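Long-range contacts in mandelate racemase/muconate lactonizing enzyme-like protein (Rubrobacter xylanophilus DSM 9941, PDB 3CYJ), which is of unknown function but belongs to the enolase superfamily, pairing an alpha+beta capping domain with a beta/alpha-barrel domain that carries a metal site: residues V39-G50 with V105-L116; P126-V134 with E337-P345. All blocks are in the same frame, centred on the assembly; numbering follows the deposited sequence.

Contact 1: V39-G50 with V105-L116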
# COMPACT_ATOMS: atom_id res chain seq x y z
N VAL A 39 16.34 34.56 -26.10
CA VAL A 39 17.44 35.06 -25.32
C VAL A 39 18.74 34.93 -26.12
O VAL A 39 18.99 33.88 -26.77
CB VAL A 39 17.54 34.31 -23.94
CG1 VAL A 39 18.75 34.76 -23.10
CG2 VAL A 39 16.23 34.46 -23.15
N GLU A 40 19.54 36.00 -26.10
CA GLU A 40 20.88 35.88 -26.66
C GLU A 40 21.89 36.16 -25.61
O GLU A 40 21.84 37.22 -24.91
CB GLU A 40 21.10 36.76 -27.89
CG GLU A 40 20.09 36.45 -29.00
CD GLU A 40 20.48 37.13 -30.31
OE1 GLU A 40 21.32 38.06 -30.21
OE2 GLU A 40 19.97 36.76 -31.42
N ALA A 41 22.81 35.19 -25.49
CA ALA A 41 23.90 35.28 -24.53
C ALA A 41 25.21 35.56 -25.24
O ALA A 41 25.64 34.79 -26.12
CB ALA A 41 24.01 34.02 -23.70
N HIS A 42 25.84 36.66 -24.82
CA HIS A 42 27.07 37.17 -25.42
C HIS A 42 28.16 36.91 -24.45
O HIS A 42 28.02 37.29 -23.27
CB HIS A 42 26.96 38.69 -25.60
CG HIS A 42 26.04 39.08 -26.70
ND1 HIS A 42 24.68 39.21 -26.51
CD2 HIS A 42 26.26 39.32 -28.01
CE1 HIS A 42 24.10 39.53 -27.66
NE2 HIS A 42 25.04 39.60 -28.59
N GLY A 43 29.24 36.27 -24.91
CA GLY A 43 30.38 36.07 -24.03
C GLY A 43 31.55 35.47 -24.76
O GLY A 43 31.38 34.85 -25.80
N GLY A 44 32.76 35.70 -24.23
CA GLY A 44 34.03 35.19 -24.80
C GLY A 44 34.21 35.37 -26.31
O GLY A 44 34.92 34.56 -26.92
N GLY A 45 33.60 36.40 -26.90
CA GLY A 45 33.67 36.63 -28.35
C GLY A 45 32.63 35.91 -29.20
O GLY A 45 32.54 36.11 -30.42
N ARG A 46 31.82 35.06 -28.55
CA ARG A 46 30.73 34.37 -29.25
C ARG A 46 29.32 34.79 -28.75
O ARG A 46 29.17 35.59 -27.81
CB ARG A 46 30.94 32.84 -29.17
CG ARG A 46 32.32 32.36 -29.68
CD ARG A 46 32.36 32.42 -31.21
NE ARG A 46 33.25 31.42 -31.84
CZ ARG A 46 33.32 31.22 -33.16
NH1 ARG A 46 32.57 31.95 -34.00
NH2 ARG A 46 34.11 30.28 -33.64
N LYS A 47 28.29 34.23 -29.40
CA LYS A 47 26.90 34.45 -29.00
C LYS A 47 25.98 33.21 -29.07
O LYS A 47 25.83 32.56 -30.09
CB LYS A 47 26.32 35.64 -29.74
CG LYS A 47 24.84 35.53 -30.11
CD LYS A 47 24.32 36.86 -30.67
CE LYS A 47 24.41 36.96 -32.22
NZ LYS A 47 23.60 35.91 -32.96
N GLY A 48 25.37 32.86 -27.95
CA GLY A 48 24.45 31.74 -27.94
C GLY A 48 23.00 32.22 -28.00
O GLY A 48 22.63 33.32 -27.52
N LEU A 49 22.17 31.41 -28.61
CA LEU A 49 20.77 31.70 -28.44
C LEU A 49 19.92 30.51 -27.94
O LEU A 49 20.23 29.33 -28.18
CB LEU A 49 20.21 32.43 -29.67
CG LEU A 49 19.39 31.70 -30.70
CD1 LEU A 49 19.82 32.23 -32.14
CD2 LEU A 49 19.61 30.21 -30.46
N GLY A 50 18.88 30.87 -27.18
CA GLY A 50 17.89 29.93 -26.65
C GLY A 50 16.54 30.62 -26.73
O GLY A 50 16.49 31.86 -26.79
N VAL A 105 16.99 30.80 -21.08
CA VAL A 105 18.32 31.23 -20.69
C VAL A 105 19.35 30.06 -20.68
O VAL A 105 20.46 30.19 -21.18
CB VAL A 105 18.32 31.91 -19.35
CG1 VAL A 105 19.74 32.27 -18.95
CG2 VAL A 105 17.50 33.18 -19.41
N ASP A 106 18.95 28.91 -20.14
CA ASP A 106 19.81 27.74 -20.10
C ASP A 106 20.22 27.24 -21.51
O ASP A 106 21.32 26.78 -21.70
CB ASP A 106 19.11 26.63 -19.33
CG ASP A 106 19.98 25.37 -19.21
OD1 ASP A 106 20.87 25.31 -18.31
OD2 ASP A 106 19.74 24.43 -19.99
N ILE A 107 19.29 27.28 -22.46
CA ILE A 107 19.54 26.82 -23.79
C ILE A 107 20.50 27.78 -24.47
O ILE A 107 21.39 27.36 -25.20
CB ILE A 107 18.22 26.78 -24.59
CG1 ILE A 107 17.26 25.74 -23.98
CG2 ILE A 107 18.47 26.50 -26.06
CD1 ILE A 107 15.86 25.90 -24.47
N ALA A 108 20.34 29.08 -24.20
CA ALA A 108 21.24 30.09 -24.71
C ALA A 108 22.66 29.90 -24.16
O ALA A 108 23.63 30.00 -24.90
CB ALA A 108 20.68 31.53 -24.41
N LEU A 109 22.78 29.67 -22.85
CA LEU A 109 24.06 29.40 -22.24
C LEU A 109 24.79 28.13 -22.77
O LEU A 109 26.03 28.11 -22.85
CB LEU A 109 23.91 29.30 -20.74
CG LEU A 109 23.39 30.58 -20.06
CD1 LEU A 109 23.37 30.43 -18.54
CD2 LEU A 109 24.23 31.75 -20.46
N TRP A 110 24.03 27.09 -23.10
CA TRP A 110 24.59 25.88 -23.64
C TRP A 110 24.98 26.09 -25.10
O TRP A 110 26.05 25.64 -25.52
CB TRP A 110 23.62 24.70 -23.53
CG TRP A 110 23.72 23.92 -22.24
CD1 TRP A 110 22.84 23.95 -21.15
CD2 TRP A 110 24.74 22.96 -21.90
NE1 TRP A 110 23.28 23.10 -20.17
CE2 TRP A 110 24.44 22.47 -20.60
CE3 TRP A 110 25.89 22.48 -22.55
CZ2 TRP A 110 25.25 21.52 -19.95
CZ3 TRP A 110 26.71 21.54 -21.90
CH2 TRP A 110 26.38 21.05 -20.63
N ASP A 111 24.10 26.75 -25.86
CA ASP A 111 24.45 27.21 -27.22
C ASP A 111 25.77 28.00 -27.17
O ASP A 111 26.72 27.71 -27.90
CB ASP A 111 23.35 28.06 -27.83
CG ASP A 111 23.51 28.22 -29.38
OD1 ASP A 111 23.99 27.26 -30.06
OD2 ASP A 111 23.16 29.27 -29.93
N LEU A 112 25.83 28.98 -26.30
CA LEU A 112 27.07 29.72 -26.11
C LEU A 112 28.26 28.80 -25.77
O LEU A 112 29.31 28.95 -26.35
CB LEU A 112 26.90 30.83 -25.06
CG LEU A 112 28.15 31.69 -24.80
CD1 LEU A 112 28.51 32.49 -26.10
CD2 LEU A 112 28.01 32.58 -23.48
N LYS A 113 28.12 27.90 -24.80
CA LYS A 113 29.23 27.01 -24.49
C LYS A 113 29.67 26.21 -25.74
O LYS A 113 30.84 26.12 -26.03
CB LYS A 113 28.93 26.08 -23.31
CG LYS A 113 30.11 25.13 -22.92
CD LYS A 113 29.68 23.85 -22.17
CE LYS A 113 30.85 23.15 -21.43
NZ LYS A 113 30.59 21.68 -21.07
N ALA A 114 28.72 25.67 -26.49
CA ALA A 114 29.04 24.81 -27.62
C ALA A 114 29.85 25.58 -28.69
O ALA A 114 30.88 25.08 -29.19
CB ALA A 114 27.74 24.23 -28.20
N ARG A 115 29.36 26.78 -29.03
CA ARG A 115 30.02 27.79 -29.89
C ARG A 115 31.43 28.19 -29.45
O ARG A 115 32.33 28.20 -30.28
CB ARG A 115 29.12 29.02 -30.11
CG ARG A 115 28.00 28.69 -31.06
CD ARG A 115 26.87 29.70 -31.06
NE ARG A 115 25.76 29.30 -31.93
CZ ARG A 115 25.76 29.37 -33.27
NH1 ARG A 115 26.83 29.77 -33.92
NH2 ARG A 115 24.69 29.00 -33.98
N LEU A 116 31.64 28.44 -28.15
CA LEU A 116 32.98 28.72 -27.63
C LEU A 116 33.92 27.54 -27.83
O LEU A 116 35.15 27.71 -27.92
CB LEU A 116 32.97 29.07 -26.13
CG LEU A 116 32.37 30.41 -25.69
CD1 LEU A 116 32.22 30.41 -24.15
CD2 LEU A 116 33.22 31.60 -26.23
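Val-105 meets Val-39 at the start of the helix segment, CG2 to CG2, the two side chains crossing obliquely. Two residues on, Ile-107 lays CG2 against the CA of Gly-50, and Ala-108 packs close on the hairpin: its CB is 3.4 Å from Gly-50 N and also touches Val-39 CG1. Gly-48 and Gly-50 put bare backbone against the helix, so that the axis of strand 46-50 comes within 5.4 Å of the helix axis, that of strand 39-43 within 7.6 Å. Leu-109 adds CD2 against the CB of Ala-41.

Asp-111 supplies the polar link. With CG anti to the backbone N (chi1 -164°), its carboxylate reaches the strand, and OD2 takes the Leu-49 N-H on its anti lone pair in a short, nearly straight bond of 2.7 Å (173° at the hydrogen). OD1 accepts from the backbone N of Leu-350. Leu-112 then drops its two methyls into the hairpin, CD1 at 3.6 Å from Arg-46 O and CD2 loosely against Ala-41 CB. Arg-115, extended from CG to NE, passes over the strand with CD 3.2 Å from Lys-47 O and brings NE back to Asp-111, a salt bridge whose N-H bonds to both oxygens are weak. At the far end Leu-116 CD2 touches both Gly-44 O of the type I' turn and Arg-46 CG, at 3.5 and 3.6 Å.

This is the last hairpin of the enolase-type N-terminal domain's antiparallel sheet, packed on one of the domain's helices, 97-116. Two N-H groups and, weakly, an arginine hold the buried carboxylate of Asp-111, which limits its rotation and probably helps keep it ionised.

Contact 2: P126-V134 with E337-P345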
# COMPACT_ATOMS: atom_id res chain seq x y z
N PRO A 126 26.64 14.99 -23.55
CA PRO A 126 26.84 13.54 -23.61
C PRO A 126 26.01 13.01 -24.76
O PRO A 126 24.83 13.30 -24.85
CB PRO A 126 26.25 13.06 -22.28
CG PRO A 126 26.48 14.20 -21.36
CD PRO A 126 26.14 15.41 -22.23
N ARG A 127 26.59 12.27 -25.68
CA ARG A 127 25.83 11.98 -26.86
C ARG A 127 25.63 10.47 -27.04
O ARG A 127 26.60 9.71 -27.12
CB ARG A 127 26.50 12.65 -28.08
CG ARG A 127 25.69 12.50 -29.38
CD ARG A 127 26.19 13.41 -30.48
NE ARG A 127 25.25 13.37 -31.59
CZ ARG A 127 25.39 14.08 -32.71
NH1 ARG A 127 26.47 14.85 -32.86
NH2 ARG A 127 24.47 14.01 -33.69
N PHE A 128 24.36 10.08 -27.14
CA PHE A 128 23.94 8.69 -27.35
C PHE A 128 23.53 8.49 -28.80
O PHE A 128 23.69 7.39 -29.31
CB PHE A 128 22.71 8.33 -26.48
CG PHE A 128 23.02 8.09 -25.01
CD1 PHE A 128 23.48 6.84 -24.56
CD2 PHE A 128 22.83 9.09 -24.10
CE1 PHE A 128 23.76 6.62 -23.21
CE2 PHE A 128 23.11 8.90 -22.72
CZ PHE A 128 23.57 7.66 -22.28
N HIS A 129 22.95 9.50 -29.44
CA HIS A 129 22.34 9.33 -30.75
C HIS A 129 22.93 10.26 -31.80
O HIS A 129 23.20 11.47 -31.51
CB HIS A 129 20.82 9.57 -30.73
CG HIS A 129 20.11 8.91 -29.57
ND1 HIS A 129 20.04 7.53 -29.42
CD2 HIS A 129 19.46 9.45 -28.51
CE1 HIS A 129 19.37 7.26 -28.31
NE2 HIS A 129 19.02 8.41 -27.74
N ALA A 130 23.09 9.72 -33.02
CA ALA A 130 23.59 10.50 -34.18
C ALA A 130 22.48 11.35 -34.79
O ALA A 130 22.65 12.52 -35.04
CB ALA A 130 24.17 9.56 -35.23
N GLU A 131 21.33 10.74 -35.07
CA GLU A 131 20.12 11.50 -35.32
C GLU A 131 18.98 11.01 -34.41
O GLU A 131 19.14 10.03 -33.68
CB GLU A 131 19.72 11.43 -36.79
CG GLU A 131 19.64 10.03 -37.34
CD GLU A 131 19.06 10.03 -38.75
OE1 GLU A 131 19.12 11.08 -39.42
OE2 GLU A 131 18.53 8.99 -39.18
N VAL A 132 17.82 11.67 -34.49
CA VAL A 132 16.69 11.35 -33.61
C VAL A 132 15.40 11.28 -34.38
O VAL A 132 15.12 12.15 -35.23
CB VAL A 132 16.54 12.40 -32.47
CG1 VAL A 132 17.69 12.32 -31.54
CG2 VAL A 132 16.43 13.83 -33.01
N PRO A 133 14.59 10.24 -34.12
CA PRO A 133 13.35 10.08 -34.85
C PRO A 133 12.26 11.05 -34.39
O PRO A 133 12.22 11.49 -33.20
CB PRO A 133 12.98 8.63 -34.57
CG PRO A 133 13.71 8.25 -33.31
CD PRO A 133 14.88 9.12 -33.21
N VAL A 134 11.43 11.47 -35.35
CA VAL A 134 10.38 12.43 -35.07
C VAL A 134 9.00 11.88 -35.36
O VAL A 134 8.84 10.84 -36.07
CB VAL A 134 10.56 13.78 -35.85
CG1 VAL A 134 11.97 14.28 -35.73
CG2 VAL A 134 10.15 13.66 -37.34
N GLU A 337 12.58 15.04 -43.36
CA GLU A 337 12.46 14.06 -44.45
C GLU A 337 12.99 12.65 -44.07
O GLU A 337 14.12 12.49 -43.66
CB GLU A 337 13.23 14.63 -45.68
CG GLU A 337 13.60 13.64 -46.75
CD GLU A 337 12.42 13.30 -47.66
OE1 GLU A 337 11.42 14.08 -47.67
OE2 GLU A 337 12.49 12.24 -48.36
N GLY A 338 12.15 11.64 -44.21
CA GLY A 338 12.59 10.26 -43.95
C GLY A 338 12.49 9.87 -42.47
O GLY A 338 12.86 8.75 -42.10
N GLY A 339 12.06 10.81 -41.61
CA GLY A 339 11.58 10.46 -40.28
C GLY A 339 12.44 10.88 -39.12
O GLY A 339 12.07 10.67 -37.95
N SER A 340 13.61 11.44 -39.42
CA SER A 340 14.55 11.82 -38.38
C SER A 340 15.07 13.25 -38.55
O SER A 340 15.00 13.82 -39.64
CB SER A 340 15.71 10.84 -38.31
OG SER A 340 15.27 9.66 -37.70
N LEU A 341 15.60 13.80 -37.46
CA LEU A 341 16.38 15.01 -37.51
C LEU A 341 17.83 14.71 -37.15
O LEU A 341 18.08 14.11 -36.12
CB LEU A 341 15.83 16.05 -36.52
CG LEU A 341 14.44 16.60 -36.81
CD1 LEU A 341 14.03 17.66 -35.74
CD2 LEU A 341 14.36 17.20 -38.22
N ARG A 342 18.76 15.15 -37.99
CA ARG A 342 20.18 15.00 -37.71
C ARG A 342 20.83 16.35 -37.49
O ARG A 342 20.78 17.21 -38.36
CB ARG A 342 20.89 14.29 -38.88
CG ARG A 342 22.36 13.95 -38.63
CD ARG A 342 23.01 13.39 -39.92
NE ARG A 342 22.34 12.17 -40.37
CZ ARG A 342 22.62 10.93 -39.91
NH1 ARG A 342 23.56 10.74 -38.98
NH2 ARG A 342 21.95 9.88 -40.38
N PRO A 343 21.44 16.55 -36.33
CA PRO A 343 22.22 17.77 -36.22
C PRO A 343 23.23 17.93 -37.37
O PRO A 343 23.80 16.92 -37.88
CB PRO A 343 22.94 17.61 -34.88
CG PRO A 343 21.94 16.89 -34.08
CD PRO A 343 21.34 15.87 -35.04
N ASP A 344 23.44 19.19 -37.76
CA ASP A 344 24.39 19.49 -38.84
C ASP A 344 25.78 19.48 -38.23
O ASP A 344 26.06 20.33 -37.40
CB ASP A 344 24.08 20.86 -39.45
CG ASP A 344 24.70 21.06 -40.84
OD1 ASP A 344 25.93 20.76 -41.01
OD2 ASP A 344 23.95 21.52 -41.74
N PRO A 345 26.66 18.52 -38.64
CA PRO A 345 28.02 18.49 -38.08
C PRO A 345 28.86 19.69 -38.56
O PRO A 345 29.89 20.00 -37.97
CB PRO A 345 28.61 17.16 -38.60
CG PRO A 345 27.80 16.81 -39.83
CD PRO A 345 26.43 17.51 -39.69
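Val-132 and Leu-341 form an antiparallel hydrogen-bonded pair, with Val-132 N to Leu-341 O at 2.9 Å and Leu-341 N to Val-132 O at 2.8 Å; beyond them a third backbone bond runs from Val-134 N to Gly-339 O. Between these lies the non-hydrogen-bonded pair of Pro-133 and Ser-340. There the chains come together through CA-H...O contacts, Ser-340 CA on Val-132 O and Pro-133 CA on Gly-339 O.

By this pairing the short strand 340-341, late in the chain, is added antiparallel to strand 132-137. That strand also runs parallel to 162-166 and 313-319, so it closes the enolase-type (beta/alpha)7beta barrel, and strand 340-341 is an antiparallel addition to the parallel ring of barrel strands.

The charged contact is Glu-131 with Arg-342. The carboxylate is stacked on the guanidinium, their planes 25° apart, and OE1 lies over one face, 3.2 Å from NH2; no N-H points at it, so the attraction is one of charge alone. Glu-131 reaches there with CG between its backbone N and carbonyl carbon (chi1 52°), which also brings CD to 3.5 Å from Ser-340 CB.

Apolar contact fills the other side of the pairing: Val-134 CG1 packs on Leu-341 CG at 3.6 Å, the side chains crossing at about a right angle, while Val-132 CG2 touches Leu-341 CB. Toward the start of the segment, Arg-127 turns NE to His-129 O, in its guanidinium plane, and NH2 meets the Pro-343 ring at CG, 3.9 Å away.

Both segments of contact 1 precede those of contact 2 in the sequence: the first packs the hairpin of the N-terminal domain on helix 97-116, the second ties a late segment to the barrel strand 132-137. Their centres are 22 Å apart and their nearest atoms about 6 Å, without touching. Between them runs the short helix 121-124, which meets Trp-110 and Ala-114 on one hand and Arg-127 and Pro-343 on the other. Both also reach the second subunit, contact 1 through Trp-110 and Lys-113, contact 2 through Pro-126, Arg-127 and Phe-128. Neither includes the sodium ligands, Asp-194, Glu-221 and Glu-222, which come from elsewhere in the barrel.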